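Local atomic coordinates of vibralactone Cyclase (Boreostereum vibrans, PDB entry 6KD0), a protein that probably catalyses the cyclization that forms the fused bicyclic beta-lactone of vibralactone, using an alpha/beta-hydrolase fold. Residues N269-D281 and F326-K340. Residues are numbered along the deposited sequence; the frame is centred on the assembly and turned at random.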
loop_
_atom_site.group_PDB
_atom_site.type_symbol
_atom_site.label_atom_id
_atom_site.label_comp_id
_atom_site.label_asym_id
_atom_site.label_seq_id
_atom_site.Cartn_x
_atom_site.Cartn_y
_atom_site.Cartn_z
ATOM N N ASN A 269 -1.833 14.253 -14.298
ATOM C CA ASN A 269 -2.083 15.149 -13.177
ATOM C C ASN A 269 -2.287 14.388 -11.857
ATOM O O ASN A 269 -2.922 14.899 -10.930
ATOM C CB ASN A 269 -3.281 16.065 -13.472
ATOM C CG ASN A 269 -3.317 17.292 -12.574
ATOM O OD1 ASN A 269 -2.277 17.745 -12.087
ATOM N ND2 ASN A 269 -4.521 17.828 -12.335
ATOM N N LEU A 270 -1.752 13.163 -11.766
ATOM C CA LEU A 270 -1.694 12.425 -10.517
ATOM C C LEU A 270 -0.533 12.946 -9.682
ATOM O O LEU A 270 0.349 13.634 -10.203
ATOM C CB LEU A 270 -1.509 10.935 -10.797
ATOM C CG LEU A 270 -2.679 10.249 -11.501
ATOM C CD1 LEU A 270 -2.308 8.826 -11.868
ATOM C CD2 LEU A 270 -3.904 10.260 -10.619
ATOM N N PRO A 271 -0.507 12.646 -8.385
ATOM C CA PRO A 271 0.629 13.078 -7.555
ATOM C C PRO A 271 1.902 12.365 -7.964
ATOM O O PRO A 271 1.857 11.274 -8.557
ATOM C CB PRO A 271 0.210 12.695 -6.124
ATOM C CG PRO A 271 -1.247 12.379 -6.189
ATOM C CD PRO A 271 -1.553 11.968 -7.596
ATOM N N PRO A 272 3.060 12.962 -7.686
ATOM C CA PRO A 272 4.321 12.257 -7.911
ATOM C C PRO A 272 4.272 10.899 -7.230
ATOM O O PRO A 272 3.719 10.755 -6.142
ATOM C CB PRO A 272 5.373 13.177 -7.280
ATOM C CG PRO A 272 4.714 14.513 -7.144
ATOM C CD PRO A 272 3.231 14.298 -7.086
ATOM N N LEU A 273 4.823 9.892 -7.900
ATOM C CA LEU A 273 4.608 8.498 -7.544
ATOM C C LEU A 273 5.933 7.812 -7.256
ATOM O O LEU A 273 6.803 7.760 -8.128
ATOM C CB LEU A 273 3.878 7.767 -8.668
ATOM C CG LEU A 273 3.764 6.256 -8.504
ATOM C CD1 LEU A 273 2.928 5.907 -7.278
ATOM C CD2 LEU A 273 3.150 5.660 -9.760
ATOM N N PHE A 274 6.051 7.234 -6.059
ATOM C CA PHE A 274 7.170 6.386 -5.666
ATOM C C PHE A 274 6.649 4.954 -5.625
ATOM O O PHE A 274 5.787 4.625 -4.800
ATOM C CB PHE A 274 7.742 6.821 -4.314
ATOM C CG PHE A 274 9.032 6.123 -3.924
ATOM C CD1 PHE A 274 9.014 4.906 -3.262
ATOM C CD2 PHE A 274 10.258 6.722 -4.170
ATOM C CE1 PHE A 274 10.196 4.282 -2.890
ATOM C CE2 PHE A 274 11.447 6.103 -3.805
ATOM C CZ PHE A 274 11.414 4.878 -3.160
ATOM N N PHE A 275 7.177 4.111 -6.509
ATOM C CA PHE A 275 6.663 2.774 -6.751
ATOM C C PHE A 275 7.704 1.753 -6.320
ATOM O O PHE A 275 8.880 1.864 -6.689
ATOM C CB PHE A 275 6.321 2.607 -8.234
ATOM C CG PHE A 275 5.394 1.476 -8.517
ATOM C CD1 PHE A 275 5.851 0.170 -8.499
ATOM C CD2 PHE A 275 4.052 1.720 -8.810
ATOM C CE1 PHE A 275 4.986 -0.886 -8.760
ATOM C CE2 PHE A 275 3.188 0.664 -9.074
ATOM C CZ PHE A 275 3.661 -0.628 -9.047
ATOM N N MET A 276 7.286 0.772 -5.526
ATOM C CA MET A 276 8.192 -0.256 -5.035
ATOM C C MET A 276 7.693 -1.607 -5.512
ATOM O O MET A 276 6.522 -1.934 -5.321
ATOM C CB MET A 276 8.279 -0.224 -3.511
ATOM C CG MET A 276 8.624 1.136 -2.989
ATOM S SD MET A 276 8.810 1.135 -1.211
ATOM C CE MET A 276 10.408 0.335 -1.052
ATOM N N SER A 277 8.580 -2.394 -6.110
ATOM C CA SER A 277 8.216 -3.652 -6.739
ATOM C C SER A 277 9.069 -4.785 -6.187
ATOM O O SER A 277 10.251 -4.598 -5.886
ATOM C CB SER A 277 8.386 -3.571 -8.257
ATOM O OG SER A 277 7.856 -4.727 -8.913
ATOM N N CYS A 278 8.463 -5.961 -6.063
ATOM C CA CYS A 278 9.187 -7.185 -5.746
ATOM C C CYS A 278 9.313 -8.013 -7.017
ATOM O O CYS A 278 8.344 -8.151 -7.777
ATOM C CB CYS A 278 8.478 -7.985 -4.651
ATOM S SG CYS A 278 8.518 -7.154 -3.053
ATOM N N GLY A 279 10.497 -8.586 -7.235
ATOM C CA GLY A 279 10.762 -9.235 -8.509
ATOM C C GLY A 279 10.057 -10.566 -8.676
ATOM O O GLY A 279 9.655 -10.926 -9.781
ATOM N N TRP A 280 9.916 -11.329 -7.596
ATOM C CA TRP A 280 9.430 -12.705 -7.680
ATOM C C TRP A 280 7.959 -12.753 -7.275
ATOM O O TRP A 280 7.600 -13.237 -6.206
ATOM C CB TRP A 280 10.278 -13.603 -6.786
ATOM C CG TRP A 280 10.124 -15.082 -7.007
ATOM C CD1 TRP A 280 9.301 -15.719 -7.900
ATOM C CD2 TRP A 280 10.820 -16.116 -6.296
ATOM N NE1 TRP A 280 9.454 -17.086 -7.791
ATOM C CE2 TRP A 280 10.378 -17.352 -6.812
ATOM C CE3 TRP A 280 11.766 -16.114 -5.266
ATOM C CZ2 TRP A 280 10.864 -18.575 -6.337
ATOM C CZ3 TRP A 280 12.246 -17.335 -4.797
ATOM C CH2 TRP A 280 11.794 -18.540 -5.335
ATOM N N ASP A 281 7.101 -12.256 -8.170
ATOM C CA ASP A 281 5.753 -11.851 -7.788
ATOM C C ASP A 281 4.881 -11.878 -9.038
ATOM O O ASP A 281 5.218 -11.217 -10.030
ATOM C CB ASP A 281 5.816 -10.451 -7.150
ATOM C CG ASP A 281 4.475 -9.940 -6.629
ATOM O OD1 ASP A 281 3.410 -10.560 -6.869
ATOM O OD2 ASP A 281 4.501 -8.885 -5.965
ATOM N N PHE A 326 14.299 -2.583 2.579
ATOM C CA PHE A 326 13.014 -2.272 1.956
ATOM C C PHE A 326 12.224 -1.261 2.790
ATOM O O PHE A 326 11.673 -0.287 2.259
ATOM C CB PHE A 326 12.214 -3.567 1.752
ATOM C CG PHE A 326 10.994 -3.409 0.855
ATOM C CD1 PHE A 326 9.814 -2.855 1.340
ATOM C CD2 PHE A 326 11.033 -3.830 -0.466
ATOM C CE1 PHE A 326 8.685 -2.708 0.505
ATOM C CE2 PHE A 326 9.919 -3.696 -1.301
ATOM C CZ PHE A 326 8.752 -3.138 -0.811
ATOM N N GLN A 327 12.160 -1.464 4.106
ATOM C CA GLN A 327 11.424 -0.493 4.921
ATOM C C GLN A 327 12.135 0.859 4.956
ATOM O O GLN A 327 11.481 1.915 4.903
ATOM C CB GLN A 327 11.185 -1.009 6.336
ATOM C CG GLN A 327 10.290 -0.079 7.161
ATOM C CD GLN A 327 8.868 0.047 6.606
ATOM O OE1 GLN A 327 8.431 -0.751 5.770
ATOM N NE2 GLN A 327 8.139 1.039 7.087
ATOM N N GLU A 328 13.473 0.848 5.011
ATOM C CA GLU A 328 14.235 2.096 4.995
ATOM C C GLU A 328 14.008 2.865 3.701
ATOM O O GLU A 328 13.874 4.092 3.715
ATOM C CB GLU A 328 15.727 1.814 5.180
ATOM C CG GLU A 328 16.114 1.348 6.580
ATOM C CD GLU A 328 17.526 0.758 6.623
ATOM O OE1 GLU A 328 18.279 0.947 5.638
ATOM O OE2 GLU A 328 17.879 0.103 7.632
ATOM N N GLU A 329 13.959 2.158 2.572
ATOM C CA GLU A 329 13.714 2.816 1.293
ATOM C C GLU A 329 12.260 3.267 1.155
ATOM O O GLU A 329 11.993 4.272 0.481
ATOM C CB GLU A 329 14.106 1.894 0.146
ATOM C CG GLU A 329 13.924 2.546 -1.229
ATOM C CD GLU A 329 14.854 1.972 -2.282
ATOM O OE1 GLU A 329 15.050 2.640 -3.330
ATOM O OE2 GLU A 329 15.378 0.851 -2.067
ATOM N N THR A 330 11.317 2.552 1.781
ATOM C CA THR A 330 9.949 3.059 1.897
ATOM C C THR A 330 9.953 4.426 2.565
ATOM O O THR A 330 9.344 5.392 2.072
ATOM C CB THR A 330 9.078 2.087 2.714
ATOM O OG1 THR A 330 8.958 0.833 2.030
ATOM C CG2 THR A 330 7.678 2.679 2.945
ATOM N N ILE A 331 10.643 4.518 3.699
ATOM C CA ILE A 331 10.684 5.764 4.456
ATOM C C ILE A 331 11.408 6.855 3.671
ATOM O O ILE A 331 11.011 8.027 3.711
ATOM C CB ILE A 331 11.317 5.518 5.838
ATOM C CG1 ILE A 331 10.399 4.614 6.669
ATOM C CG2 ILE A 331 11.577 6.834 6.538
ATOM C CD1 ILE A 331 11.021 4.150 7.976
ATOM N N GLU A 332 12.451 6.483 2.920
ATOM C CA GLU A 332 13.166 7.442 2.070
ATOM C C GLU A 332 12.284 7.950 0.936
ATOM O O GLU A 332 12.365 9.125 0.555
ATOM C CB GLU A 332 14.431 6.809 1.487
ATOM C CG GLU A 332 15.660 6.838 2.384
ATOM C CD GLU A 332 16.815 6.020 1.803
ATOM O OE1 GLU A 332 17.783 5.738 2.553
ATOM O OE2 GLU A 332 16.754 5.665 0.596
ATOM N N GLY A 333 11.455 7.078 0.361
ATOM C CA GLY A 333 10.520 7.527 -0.661
ATOM C C GLY A 333 9.475 8.471 -0.096
ATOM O O GLY A 333 9.124 9.483 -0.714
ATOM N N MET A 334 8.966 8.154 1.092
ATOM C CA MET A 334 8.108 9.108 1.793
ATOM C C MET A 334 8.809 10.449 1.979
ATOM O O MET A 334 8.205 11.510 1.783
ATOM C CB MET A 334 7.682 8.552 3.145
ATOM C CG MET A 334 6.755 7.340 3.030
ATOM S SD MET A 334 6.300 6.645 4.620
ATOM C CE MET A 334 5.014 5.496 4.070
ATOM N N SER A 335 10.064 10.417 2.427
ATOM C CA SER A 335 10.798 11.660 2.644
ATOM C C SER A 335 10.944 12.440 1.352
ATOM O O SER A 335 10.827 13.667 1.358
ATOM C CB SER A 335 12.165 11.371 3.255
ATOM O OG SER A 335 12.018 11.208 4.644
ATOM N N TRP A 336 11.194 11.746 0.234
ATOM C CA TRP A 336 11.246 12.406 -1.066
ATOM C C TRP A 336 9.930 13.103 -1.364
ATOM O O TRP A 336 9.901 14.295 -1.693
ATOM C CB TRP A 336 11.584 11.394 -2.160
ATOM C CG TRP A 336 11.455 11.949 -3.547
ATOM C CD1 TRP A 336 12.135 13.011 -4.080
ATOM C CD2 TRP A 336 10.572 11.480 -4.574
ATOM N NE1 TRP A 336 11.739 13.222 -5.385
ATOM C CE2 TRP A 336 10.779 12.299 -5.711
ATOM C CE3 TRP A 336 9.637 10.444 -4.645
ATOM C CZ2 TRP A 336 10.075 12.114 -6.905
ATOM C CZ3 TRP A 336 8.932 10.261 -5.824
ATOM C CH2 TRP A 336 9.163 11.093 -6.944
ATOM N N LEU A 337 8.819 12.383 -1.204
ATOM C CA LEU A 337 7.516 12.978 -1.483
ATOM C C LEU A 337 7.232 14.176 -0.578
ATOM O O LEU A 337 6.739 15.211 -1.040
ATOM C CB LEU A 337 6.430 11.917 -1.343
ATOM C CG LEU A 337 6.542 10.787 -2.365
ATOM C CD1 LEU A 337 5.569 9.635 -2.021
ATOM C CD2 LEU A 337 6.286 11.309 -3.776
ATOM N N PHE A 338 7.529 14.056 0.711
ATOM C CA PHE A 338 7.300 15.172 1.619
ATOM C C PHE A 338 8.258 16.332 1.351
ATOM O O PHE A 338 7.937 17.474 1.702
ATOM C CB PHE A 338 7.404 14.704 3.066
ATOM C CG PHE A 338 6.158 14.009 3.579
ATOM C CD1 PHE A 338 4.943 14.680 3.649
ATOM C CD2 PHE A 338 6.210 12.689 3.995
ATOM C CE1 PHE A 338 3.810 14.051 4.127
ATOM C CE2 PHE A 338 5.072 12.046 4.473
ATOM C CZ PHE A 338 3.874 12.724 4.536
ATOM N N SER A 339 9.407 16.077 0.715
ATOM C CA SER A 339 10.340 17.155 0.397
ATOM C C SER A 339 9.810 18.093 -0.674
ATOM O O SER A 339 10.419 19.141 -0.905
ATOM C CB SER A 339 11.691 16.597 -0.054
ATOM O OG SER A 339 11.600 16.118 -1.388
ATOM N N LYS A 340 8.699 17.749 -1.324
ATOM C CA LYS A 340 8.097 18.631 -2.309
ATOM C C LYS A 340 7.257 19.733 -1.674
ATOM O O LYS A 340 6.843 20.657 -2.379
ATOM C CB LYS A 340 7.278 17.798 -3.289
ATOM C CG LYS A 340 8.152 16.757 -3.962
ATOM C CD LYS A 340 7.551 16.195 -5.229
ATOM C CE LYS A 340 8.609 15.457 -6.045
ATOM N NZ LYS A 340 9.722 16.357 -6.469
#
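F274 lays one face of its ring flat on the helix backbone at G333, whose CA sits 3.5 Å from the F274 ring centroid and only 10° off the ring normal, a CH-pi contact. The glycine permits this: a CB there would point into the ring. The F274 ring swings out from the strand because CG stands opposite the backbone N (chi1 -172°), and W336 meets its edge, CE3 of W336 lying 3.8 Å from CD2 of F274. Were F274 an alanine, G333 CA would probably face a gap where the ring lay, and CE3 of W336 would lose its contact with CD2.

Two residues on, the M276 side chain bends at chi3 and sets its methyl over the F326 ring, CE of M276 standing 3.8 Å from the F326 centroid, while SD makes an oblique Met-aromatic contact. SD of M276 also comes 3.3 Å from OG1 of T330. That hydroxyl is turned back to the helix, donating to F326 O, which also takes the routine helix bond from T330 N. At the other end, P272 lies against L337 and slides past K340, with CG of P272 3.8 Å from CD of K340; the K340 amine continues to a salt bridge with E300.

Just beyond the strand, OD2 of D281 is hydrogen-bonded to ND1 of H311, which suggests the acid and histidine of a Ser-His-Asp triad, as in other alpha/beta hydrolases. Helix 326-338 runs antiparallel to strand 273-278, their axes 171° apart and 9.0 Å at closest approach. It packs on a sheet where strands 203-207 and 301-307 flank this one, E329 bonding to T304.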